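Local coordinates for protein fatty acid CoA ligase (Marinactinospora thermotolerans, PDB 6SQ8) that belongs to the AMP-binding enzymes of the ANL superfamily, named a fatty acid CoA ligase and built from a large N-terminal and a small C-terminal domain, at residues A[24-27]-A[28-32]; A[369-373]-A[374-378]; A[399-403]-A[404-408]. One frame throughout, in Å; residues are numbered along the deposited sequence.

Interaction 1 (A[24-27]-A[28-32]); sequences GSVT and GARLR
Thr27 ends the strand 25-27 and caps the helix that begins at Gly28, and its oxygens meet the first turn of that helix. With chi1 at 60°, OG1 stands between the backbone N and the carbonyl carbon of its own residue and turns over the start of the helix, where it accepts the amide of Arg30 (Arg30 N to Thr27 OG1, 3.0 Å, 148° at the hydrogen). Thr27 OG1 also lies 3.3 Å from Arg30 CB and 3.6 Å from Ala29 CB, so that a methylene and a methyl touch the hydroxyl oxygen. One residue further on, Leu31 N reaches Thr27 O at 3.0 Å; this is the first i to i+4 bond of the helix.

The Arg30 side chain is extended from CG to NE and heads back along the strand, Arg30 NH1 ending 4.1 Å from Ser25 O, too far for a bond. It crosses the side chain of Val26 at about a right angle, Val26 CG1 resting 4.1 Å from Arg30 CB. The other neighbour of Val26 CG1 is Leu31, whose CB is 4.4 Å away. Trp61 of helix 61-72 packs on both Val26 and Arg30, while Leu31 touches Ala65 of that helix and Ala18 of strand 17-20. Strand 25-27 pairs antiparallel with strand 17-20, and the passage from it into helix 28-44 is a threonine N-cap at a strand-to-helix junction of the AMP-binding domain.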
ATOM      1  N   GLY A  24      23.139  -6.214  10.937  1.00 47.65           N
ATOM      2  CA  GLY A  24      22.946  -6.248  12.400  1.00 44.11           C
ATOM      3  C   GLY A  24      22.081  -5.091  12.888  1.00 40.90           C
ATOM      4  O   GLY A  24      21.263  -4.574  12.116  1.00 38.24           O
ATOM      5  N   SER A  25      22.253  -4.720  14.167  1.00 38.52           N
ATOM      6  CA  SER A  25      21.338  -3.852  14.937  1.00 38.36           C
ATOM      7  C   SER A  25      21.770  -2.378  14.916  1.00 36.74           C
ATOM      8  O   SER A  25      22.946  -2.056  14.797  1.00 37.58           O
ATOM      9  CB  SER A  25      21.258  -4.316  16.358  1.00 40.99           C
ATOM     10  OG  SER A  25      20.629  -5.580  16.439  1.00 51.02           O
ATOM     11  N   VAL A  26      20.786  -1.485  15.077  1.00 32.96           N
ATOM     12  CA  VAL A  26      20.973  -0.054  15.214  1.00 31.40           C
ATOM     13  C   VAL A  26      20.191   0.403  16.448  1.00 31.98           C
ATOM     14  O   VAL A  26      18.964   0.308  16.467  1.00 34.29           O
ATOM     15  CB  VAL A  26      20.483   0.695  13.963  1.00 29.88           C
ATOM     16  CG1 VAL A  26      20.658   2.203  14.110  1.00 29.42           C
ATOM     17  CG2 VAL A  26      21.126   0.162  12.692  1.00 29.05           C
ATOM     18  N   THR A  27      20.904   0.911  17.458  1.00 31.77           N
ATOM     19  CA  THR A  27      20.275   1.319  18.707  1.00 32.17           C
ATOM     20  C   THR A  27      19.413   2.562  18.479  1.00 32.16           C
ATOM     21  O   THR A  27      19.643   3.342  17.532  1.00 30.85           O
ATOM     22  CB  THR A  27      21.299   1.646  19.797  1.00 31.53           C
ATOM     23  OG1 THR A  27      22.126   2.725  19.342  1.00 36.32           O
ATOM     24  CG2 THR A  27      22.110   0.435  20.191  1.00 28.96           C
ATOM     25  N   GLY A  28      18.445   2.743  19.380  1.00 32.48           N
ATOM     26  CA  GLY A  28      17.664   3.982  19.435  1.00 36.86           C
ATOM     27  C   GLY A  28      18.564   5.205  19.452  1.00 33.23           C
ATOM     28  O   GLY A  28      18.365   6.153  18.679  1.00 29.40           O
ATOM     29  N   ALA A  29      19.577   5.136  20.323  1.00 33.28           N
ATOM     30  CA  ALA A  29      20.586   6.175  20.464  1.00 34.79           C
ATOM     31  C   ALA A  29      21.130   6.536  19.084  1.00 34.24           C
ATOM     32  O   ALA A  29      21.126   7.701  18.681  1.00 37.26           O
ATOM     33  CB  ALA A  29      21.697   5.716  21.375  1.00 34.05           C
ATOM     34  N   ARG A  30      21.564   5.511  18.350  1.00 34.38           N
ATOM     35  CA  ARG A  30      22.291   5.741  17.137  1.00 35.68           C
ATOM     36  C   ARG A  30      21.371   6.305  16.049  1.00 33.24           C
ATOM     37  O   ARG A  30      21.808   7.108  15.213  1.00 34.52           O
ATOM     38  CB  ARG A  30      22.988   4.462  16.687  1.00 38.59           C
ATOM     39  CG  ARG A  30      23.943   4.699  15.528  1.00 41.77           C
ATOM     40  CD  ARG A  30      24.834   3.487  15.320  1.00 41.47           C
ATOM     41  NE  ARG A  30      25.360   3.463  13.966  1.00 41.65           N
ATOM     42  CZ  ARG A  30      25.515   2.361  13.245  1.00 41.41           C
ATOM     43  NH1 ARG A  30      25.156   1.177  13.743  1.00 39.30           N
ATOM     44  NH2 ARG A  30      26.073   2.455  12.048  1.00 43.63           N
ATOM     45  N   LEU A  31      20.110   5.876  16.052  1.00 31.83           N
ATOM     46  CA  LEU A  31      19.147   6.358  15.058  1.00 33.65           C
ATOM     47  C   LEU A  31      18.781   7.817  15.360  1.00 33.44           C
ATOM     48  O   LEU A  31      18.726   8.660  14.444  1.00 31.57           O
ATOM     49  CB  LEU A  31      17.908   5.460  15.055  1.00 32.48           C
ATOM     50  CG  LEU A  31      16.740   5.952  14.197  1.00 31.16           C
ATOM     51  CD1 LEU A  31      17.120   6.055  12.729  1.00 30.25           C
ATOM     52  CD2 LEU A  31      15.522   5.061  14.385  1.00 33.30           C
ATOM     53  N   ARG A  32      18.524   8.102  16.645  1.00 35.40           N
ATOM     54  CA  ARG A  32      18.212   9.460  17.104  1.00 37.30           C
ATOM     55  C   ARG A  32      19.322  10.407  16.634  1.00 37.84           C
ATOM     56  O   ARG A  32      19.038  11.451  16.019  1.00 36.53           O
ATOM     57  CB  ARG A  32      18.070   9.506  18.629  1.00 36.08           C
ATOM     58  CG  ARG A  32      16.774   8.938  19.183  1.00 36.58           C
ATOM     59  CD  ARG A  32      16.933   8.651  20.673  1.00 39.19           C
ATOM     60  NE  ARG A  32      15.756   8.079  21.318  1.00 42.05           N
ATOM     61  CZ  ARG A  32      14.603   8.732  21.489  1.00 45.68           C
ATOM     62  NH1 ARG A  32      14.506  10.003  21.128  1.00 47.73           N
ATOM     63  NH2 ARG A  32      13.544   8.104  21.985  1.00 40.26           N
TER

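Interaction 2 (A[369-373]-A[374-378]); sequences QVLSG and GWLRT
Leu376 sets its CG anti to the backbone N (chi1 166°), whereas Leu371 turns CG anti to the carbonyl carbon (chi1 -69°), and these torsions bring one methyl of Leu371 against Leu376 on a shared face of the sheet. Leu371 CD2 lies 3.7 Å from Leu376 CB, the side chains meeting at a slant. Leu376 also runs side by side with Val370, both pointing the same way, and Leu376 CD1 meets Val370 CG1 at 3.4 Å, the closest apolar contact here. Leu376 also touches Glu301 and Ala302. The backbone forms a tight antiparallel hairpin with a type I' turn from Ser372 to Trp375, whose two central residues, Gly373 and Gly374, both have positive phi. Ser372 and Trp375 form the hydrogen-bonded pair next to the turn: Ser372 N gives to Trp375 O at 2.9 Å, and Trp375 N gives to Ser372 O at 3.2 Å from well above the carbonyl plane. Further from the turn, Arg377 N donates to Val370 O at 2.9 Å. Trp375 lies on the opposite face from the leucines, with Ser372 O at its ring edge, in plane, and Gly373 O 3.5 Å from Trp375 CD1. Arg334 makes a cation-pi contact with this indole, and Trp350 of the adjoining strand 347-352 packs against it.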
ATOM      1  N   GLN A 369     -13.265  16.978  -7.081  1.00 45.59           N
ATOM      2  CA  GLN A 369     -13.936  15.844  -7.752  1.00 47.90           C
ATOM      3  C   GLN A 369     -13.930  14.574  -6.881  1.00 44.43           C
ATOM      4  O   GLN A 369     -14.581  13.579  -7.205  1.00 41.26           O
ATOM      5  CB  GLN A 369     -13.235  15.519  -9.075  1.00 51.37           C
ATOM      6  CG  GLN A 369     -13.483  16.558 -10.161  1.00 54.78           C
ATOM      7  CD  GLN A 369     -12.982  16.090 -11.505  1.00 55.16           C
ATOM      8  OE1 GLN A 369     -11.842  15.646 -11.630  1.00 55.39           O
ATOM      9  NE2 GLN A 369     -13.828  16.183 -12.522  1.00 53.19           N
ATOM     10  N   VAL A 370     -13.189  14.611  -5.774  1.00 42.46           N
ATOM     11  CA  VAL A 370     -12.860  13.442  -4.983  1.00 39.29           C
ATOM     12  C   VAL A 370     -13.249  13.675  -3.511  1.00 37.59           C
ATOM     13  O   VAL A 370     -13.511  12.732  -2.796  1.00 35.71           O
ATOM     14  CB  VAL A 370     -11.366  13.127  -5.212  1.00 37.94           C
ATOM     15  CG1 VAL A 370     -10.613  12.830  -3.937  1.00 41.02           C
ATOM     16  CG2 VAL A 370     -11.188  12.007  -6.214  1.00 36.84           C
ATOM     17  N   LEU A 371     -13.300  14.937  -3.074  1.00 42.27           N
ATOM     18  CA  LEU A 371     -13.765  15.324  -1.733  1.00 44.84           C
ATOM     19  C   LEU A 371     -15.090  16.084  -1.849  1.00 45.50           C
ATOM     20  O   LEU A 371     -15.344  16.806  -2.832  1.00 44.16           O
ATOM     21  CB  LEU A 371     -12.725  16.214  -1.047  1.00 41.65           C
ATOM     22  CG  LEU A 371     -11.429  15.521  -0.648  1.00 46.13           C
ATOM     23  CD1 LEU A 371     -10.459  16.501   0.013  1.00 45.93           C
ATOM     24  CD2 LEU A 371     -11.682  14.337   0.279  1.00 50.48           C
ATOM     25  N   SER A 372     -15.914  15.937  -0.815  1.00 43.80           N
ATOM     26  CA  SER A 372     -17.190  16.623  -0.740  1.00 44.26           C
ATOM     27  C   SER A 372     -17.766  16.476   0.675  1.00 45.37           C
ATOM     28  O   SER A 372     -18.158  15.384   1.092  1.00 53.57           O
ATOM     29  CB  SER A 372     -18.140  16.104  -1.788  1.00 42.37           C
ATOM     30  OG  SER A 372     -19.462  16.503  -1.486  1.00 42.55           O
ATOM     31  N   GLY A 373     -17.779  17.584   1.411  1.00 42.94           N
ATOM     32  CA  GLY A 373     -18.342  17.651   2.739  1.00 40.88           C
ATOM     33  C   GLY A 373     -17.470  16.937   3.747  1.00 42.30           C
ATOM     34  O   GLY A 373     -17.964  16.496   4.779  1.00 45.52           O
ATOM     35  N   GLY A 374     -16.172  16.815   3.442  1.00 42.30           N
ATOM     36  CA  GLY A 374     -15.226  16.093   4.297  1.00 43.51           C
ATOM     37  C   GLY A 374     -15.178  14.596   4.000  1.00 43.93           C
ATOM     38  O   GLY A 374     -14.422  13.858   4.638  1.00 44.04           O
ATOM     39  N   TRP A 375     -16.010  14.150   3.043  1.00 45.02           N
ATOM     40  CA  TRP A 375     -16.085  12.755   2.595  1.00 44.10           C
ATOM     41  C   TRP A 375     -15.194  12.574   1.375  1.00 38.19           C
ATOM     42  O   TRP A 375     -15.187  13.415   0.486  1.00 42.73           O
ATOM     43  CB  TRP A 375     -17.530  12.343   2.281  1.00 49.41           C
ATOM     44  CG  TRP A 375     -18.383  12.231   3.507  1.00 52.92           C
ATOM     45  CD1 TRP A 375     -19.068  13.235   4.125  1.00 53.15           C
ATOM     46  CD2 TRP A 375     -18.614  11.048   4.293  1.00 54.06           C
ATOM     47  NE1 TRP A 375     -19.702  12.760   5.241  1.00 51.71           N
ATOM     48  CE2 TRP A 375     -19.457  11.419   5.361  1.00 53.42           C
ATOM     49  CE3 TRP A 375     -18.210   9.714   4.192  1.00 51.54           C
ATOM     50  CZ2 TRP A 375     -19.901  10.502   6.312  1.00 54.11           C
ATOM     51  CZ3 TRP A 375     -18.646   8.813   5.134  1.00 50.45           C
ATOM     52  CH2 TRP A 375     -19.478   9.201   6.181  1.00 51.51           C
ATOM     53  N   LEU A 376     -14.466  11.457   1.359  1.00 36.29           N
ATOM     54  CA  LEU A 376     -13.591  11.067   0.255  1.00 34.83           C
ATOM     55  C   LEU A 376     -14.225   9.915  -0.533  1.00 34.22           C
ATOM     56  O   LEU A 376     -14.700   8.950   0.033  1.00 34.88           O
ATOM     57  CB  LEU A 376     -12.232  10.671   0.833  1.00 34.67           C
ATOM     58  CG  LEU A 376     -11.305   9.922  -0.119  1.00 35.04           C
ATOM     59  CD1 LEU A 376     -10.952  10.794  -1.291  1.00 36.97           C
ATOM     60  CD2 LEU A 376     -10.040   9.484   0.588  1.00 33.68           C
ATOM     61  N   ARG A 377     -14.265  10.085  -1.854  1.00 40.64           N
ATOM     62  CA  ARG A 377     -14.645   9.072  -2.845  1.00 40.51           C
ATOM     63  C   ARG A 377     -13.428   8.160  -3.061  1.00 35.96           C
ATOM     64  O   ARG A 377     -12.469   8.539  -3.716  1.00 36.17           O
ATOM     65  CB  ARG A 377     -15.056   9.814  -4.124  1.00 45.71           C
ATOM     66  CG  ARG A 377     -15.732   9.027  -5.237  1.00 51.35           C
ATOM     67  CD  ARG A 377     -15.782   9.973  -6.438  1.00 57.72           C
ATOM     68  NE  ARG A 377     -16.304   9.440  -7.700  1.00 61.23           N
ATOM     69  CZ  ARG A 377     -17.511   9.709  -8.222  1.00 58.37           C
ATOM     70  NH1 ARG A 377     -18.380  10.466  -7.575  1.00 57.01           N
ATOM     71  NH2 ARG A 377     -17.858   9.193  -9.390  1.00 58.48           N
ATOM     72  N   THR A 378     -13.479   6.954  -2.498  1.00 31.92           N
ATOM     73  CA  THR A 378     -12.379   6.008  -2.570  1.00 30.96           C
ATOM     74  C   THR A 378     -12.093   5.615  -4.017  1.00 31.91           C
ATOM     75  O   THR A 378     -10.948   5.412  -4.371  1.00 32.32           O
ATOM     76  CB  THR A 378     -12.662   4.735  -1.768  1.00 30.35           C
ATOM     77  OG1 THR A 378     -13.843   4.135  -2.307  1.00 29.03           O
ATOM     78  CG2 THR A 378     -12.811   5.001  -0.282  1.00 31.42           C
TER

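Interaction 3 (A[399-403]-A[404-408]); sequences IIIVE and AYNVY
Tyr405 and Tyr408 present ring edges to the segment 399-403. At the edge of the Tyr405 ring, in its plane, sits Val402 O, while Glu403 O approaches obliquely, 3.2 Å from Tyr405 CD2. Tyr408 receives Ile399 at its edge: Ile399 CG1 is 4.0 Å from Tyr408 CD1, near the ring plane, and the two side chains lie alongside each other, pointing the same way. The third flat group, the amide of Asn406, is joined to this pair, because Asn406 ND2 donates to Tyr408 OH at 3.1 Å with the hydroxyl close to the amide plane. At the other end of the amide, Asn406 OD1 lies 3.7 Å from Ile399 CG2 and 3.9 Å from Ile401 CG1, in contact with both isoleucines. Asn406 reaches them with its CG anti to the carbonyl carbon (chi1 -79°).

Ile401 and Asn406 point to one face of the hairpin; Ile400, Val402, Tyr405 and Val407 point to the other. Ile400 and Val407 pack CB against CB at 4.0 Å and bond in both directions, Val407 N to Ile400 O being 2.7 Å. Val402 and Tyr405 exchange a second reciprocal pair, although Tyr405 N approaches Val402 O (2.8 Å) from above the carbonyl plane. On this face Ile400, Val402 and Val407 are buried; Leu467 touches Val402, and His468 and Val412 of helix 409-418 touch Val407. Glu403 and Ala404, both with positive phi, turn the chain. The whole is a beta hairpin with a two-residue type I' turn, and its sequence and its place just ahead of helix 409-418 are consistent with the A8 motif hairpin of ANL enzymes.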
ATOM      1  N   ILE A 399     -16.070  -1.973 -13.425  1.00 30.24           N
ATOM      2  CA  ILE A 399     -17.409  -2.491 -13.513  1.00 28.53           C
ATOM      3  C   ILE A 399     -17.719  -2.757 -14.984  1.00 30.58           C
ATOM      4  O   ILE A 399     -17.444  -1.917 -15.815  1.00 34.99           O
ATOM      5  CB  ILE A 399     -18.432  -1.508 -12.920  1.00 26.72           C
ATOM      6  CG1 ILE A 399     -18.156  -1.200 -11.451  1.00 25.62           C
ATOM      7  CG2 ILE A 399     -19.853  -2.015 -13.137  1.00 28.35           C
ATOM      8  CD1 ILE A 399     -18.978  -0.069 -10.908  1.00 25.29           C
ATOM      9  N   ILE A 400     -18.328  -3.909 -15.278  1.00 31.47           N
ATOM     10  CA  ILE A 400     -18.739  -4.237 -16.614  1.00 31.62           C
ATOM     11  C   ILE A 400     -20.238  -3.970 -16.728  1.00 34.29           C
ATOM     12  O   ILE A 400     -21.037  -4.602 -16.025  1.00 31.86           O
ATOM     13  CB  ILE A 400     -18.386  -5.701 -16.921  1.00 32.49           C
ATOM     14  CG1 ILE A 400     -16.863  -5.885 -16.953  1.00 34.93           C
ATOM     15  CG2 ILE A 400     -19.038  -6.144 -18.231  1.00 32.65           C
ATOM     16  CD1 ILE A 400     -16.382  -7.267 -16.563  1.00 33.61           C
ATOM     17  N   ILE A 401     -20.610  -3.058 -17.634  1.00 36.55           N
ATOM     18  CA  ILE A 401     -22.031  -2.731 -17.801  1.00 39.06           C
ATOM     19  C   ILE A 401     -22.576  -3.484 -19.024  1.00 40.41           C
ATOM     20  O   ILE A 401     -22.018  -3.401 -20.105  1.00 39.30           O
ATOM     21  CB  ILE A 401     -22.252  -1.212 -17.905  1.00 37.32           C
ATOM     22  CG1 ILE A 401     -21.623  -0.462 -16.732  1.00 40.83           C
ATOM     23  CG2 ILE A 401     -23.729  -0.908 -18.050  1.00 36.49           C
ATOM     24  CD1 ILE A 401     -21.630   1.046 -16.889  1.00 43.24           C
ATOM     25  N   VAL A 402     -23.662  -4.226 -18.809  1.00 41.10           N
ATOM     26  CA  VAL A 402     -24.389  -4.872 -19.878  1.00 46.16           C
ATOM     27  C   VAL A 402     -25.856  -4.447 -19.772  1.00 48.67           C
ATOM     28  O   VAL A 402     -26.503  -4.742 -18.796  1.00 44.93           O
ATOM     29  CB  VAL A 402     -24.222  -6.404 -19.873  1.00 49.57           C
ATOM     30  CG1 VAL A 402     -22.785  -6.820 -19.634  1.00 50.11           C
ATOM     31  CG2 VAL A 402     -25.174  -7.100 -18.910  1.00 53.87           C
ATOM     32  N   GLU A 403     -26.303  -3.677 -20.772  1.00 52.58           N
ATOM     33  CA  GLU A 403     -27.679  -3.219 -20.922  1.00 55.47           C
ATOM     34  C   GLU A 403     -28.242  -2.796 -19.567  1.00 53.93           C
ATOM     35  O   GLU A 403     -29.280  -3.321 -19.164  1.00 53.36           O
ATOM     36  CB  GLU A 403     -28.569  -4.322 -21.510  1.00 57.77           C
ATOM     37  CG  GLU A 403     -28.156  -4.744 -22.900  1.00 63.70           C
ATOM     38  CD  GLU A 403     -28.533  -3.768 -24.003  1.00 64.64           C
ATOM     39  OE1 GLU A 403     -29.727  -3.351 -24.077  1.00 58.81           O
ATOM     40  OE2 GLU A 403     -27.616  -3.411 -24.761  1.00 66.08           O
ATOM     41  N   ALA A 404     -27.566  -1.866 -18.880  1.00 54.34           N
ATOM     42  CA  ALA A 404     -28.113  -1.263 -17.638  1.00 60.33           C
ATOM     43  C   ALA A 404     -28.128  -2.264 -16.466  1.00 57.57           C
ATOM     44  O   ALA A 404     -28.918  -2.112 -15.537  1.00 60.33           O
ATOM     45  CB  ALA A 404     -29.510  -0.726 -17.892  1.00 59.04           C
ATOM     46  N   TYR A 405     -27.259  -3.277 -16.517  1.00 50.15           N
ATOM     47  CA  TYR A 405     -26.985  -4.156 -15.371  1.00 46.09           C
ATOM     48  C   TYR A 405     -25.473  -4.101 -15.086  1.00 40.10           C
ATOM     49  O   TYR A 405     -24.668  -4.038 -16.012  1.00 35.98           O
ATOM     50  CB  TYR A 405     -27.501  -5.584 -15.607  1.00 48.17           C
ATOM     51  CG  TYR A 405     -29.003  -5.708 -15.740  1.00 52.78           C
ATOM     52  CD1 TYR A 405     -29.835  -5.844 -14.645  1.00 54.92           C
ATOM     53  CD2 TYR A 405     -29.607  -5.695 -16.988  1.00 56.00           C
ATOM     54  CE1 TYR A 405     -31.214  -5.956 -14.786  1.00 54.83           C
ATOM     55  CE2 TYR A 405     -30.980  -5.824 -17.155  1.00 52.23           C
ATOM     56  CZ  TYR A 405     -31.791  -5.930 -16.047  1.00 54.46           C
ATOM     57  OH  TYR A 405     -33.143  -6.015 -16.213  1.00 51.98           O
ATOM     58  N   ASN A 406     -25.113  -4.127 -13.798  1.00 38.53           N
ATOM     59  CA  ASN A 406     -23.735  -4.104 -13.346  1.00 37.16           C
ATOM     60  C   ASN A 406     -23.221  -5.531 -13.134  1.00 32.34           C
ATOM     61  O   ASN A 406     -23.734  -6.265 -12.293  1.00 29.07           O
ATOM     62  CB  ASN A 406     -23.537  -3.291 -12.054  1.00 39.48           C
ATOM     63  CG  ASN A 406     -23.494  -1.803 -12.303  1.00 40.56           C
ATOM     64  OD1 ASN A 406     -23.456  -1.358 -13.453  1.00 43.16           O
ATOM     65  ND2 ASN A 406     -23.415  -1.037 -11.231  1.00 40.08           N
ATOM     66  N   VAL A 407     -22.175  -5.883 -13.878  1.00 29.03           N
ATOM     67  CA  VAL A 407     -21.425  -7.092 -13.623  1.00 28.87           C
ATOM     68  C   VAL A 407     -20.131  -6.690 -12.919  1.00 29.63           C
ATOM     69  O   VAL A 407     -19.288  -6.002 -13.490  1.00 32.59           O
ATOM     70  CB  VAL A 407     -21.151  -7.849 -14.936  1.00 29.64           C
ATOM     71  CG1 VAL A 407     -20.026  -8.866 -14.805  1.00 29.43           C
ATOM     72  CG2 VAL A 407     -22.412  -8.525 -15.453  1.00 27.72           C
ATOM     73  N   TYR A 408     -19.975  -7.110 -11.666  1.00 30.68           N
ATOM     74  CA  TYR A 408     -18.796  -6.723 -10.897  1.00 29.61           C
ATOM     75  C   TYR A 408     -17.711  -7.753 -11.166  1.00 28.98           C
ATOM     76  O   TYR A 408     -17.895  -8.935 -10.901  1.00 30.85           O
ATOM     77  CB  TYR A 408     -19.140  -6.576  -9.422  1.00 30.16           C
ATOM     78  CG  TYR A 408     -20.201  -5.531  -9.178  1.00 31.26           C
ATOM     79  CD1 TYR A 408     -19.949  -4.191  -9.414  1.00 29.05           C
ATOM     80  CD2 TYR A 408     -21.486  -5.894  -8.794  1.00 31.07           C
ATOM     81  CE1 TYR A 408     -20.937  -3.230  -9.242  1.00 30.03           C
ATOM     82  CE2 TYR A 408     -22.477  -4.948  -8.605  1.00 30.62           C
ATOM     83  CZ  TYR A 408     -22.203  -3.610  -8.828  1.00 31.85           C
ATOM     84  OH  TYR A 408     -23.188  -2.694  -8.633  1.00 31.16           O
TER

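Overall arrangement
The three local contacts follow one another along the chain without touching. Interaction 1 is remote from the other two: its centre is about 41 Å from that of interaction 2 and about 55 Å from that of interaction 3, which is across the chain's centre from it. Interactions 2 and 3, both type I' hairpins, are nearer neighbours, with centres about 24 Å and nearest atoms about 9 Å apart. Neither touches a ligand, but both lie within about 11 Å of one. The side chain of Leu376 in interaction 2 is about 9 Å from adenosine monophosphate and about 10 Å from 1-ethanoyl-9H-pyrido[3,4-b]indole-3-carboxylic acid, and that of Ile399 in interaction 3 is about 11 Å from adenosine monophosphate.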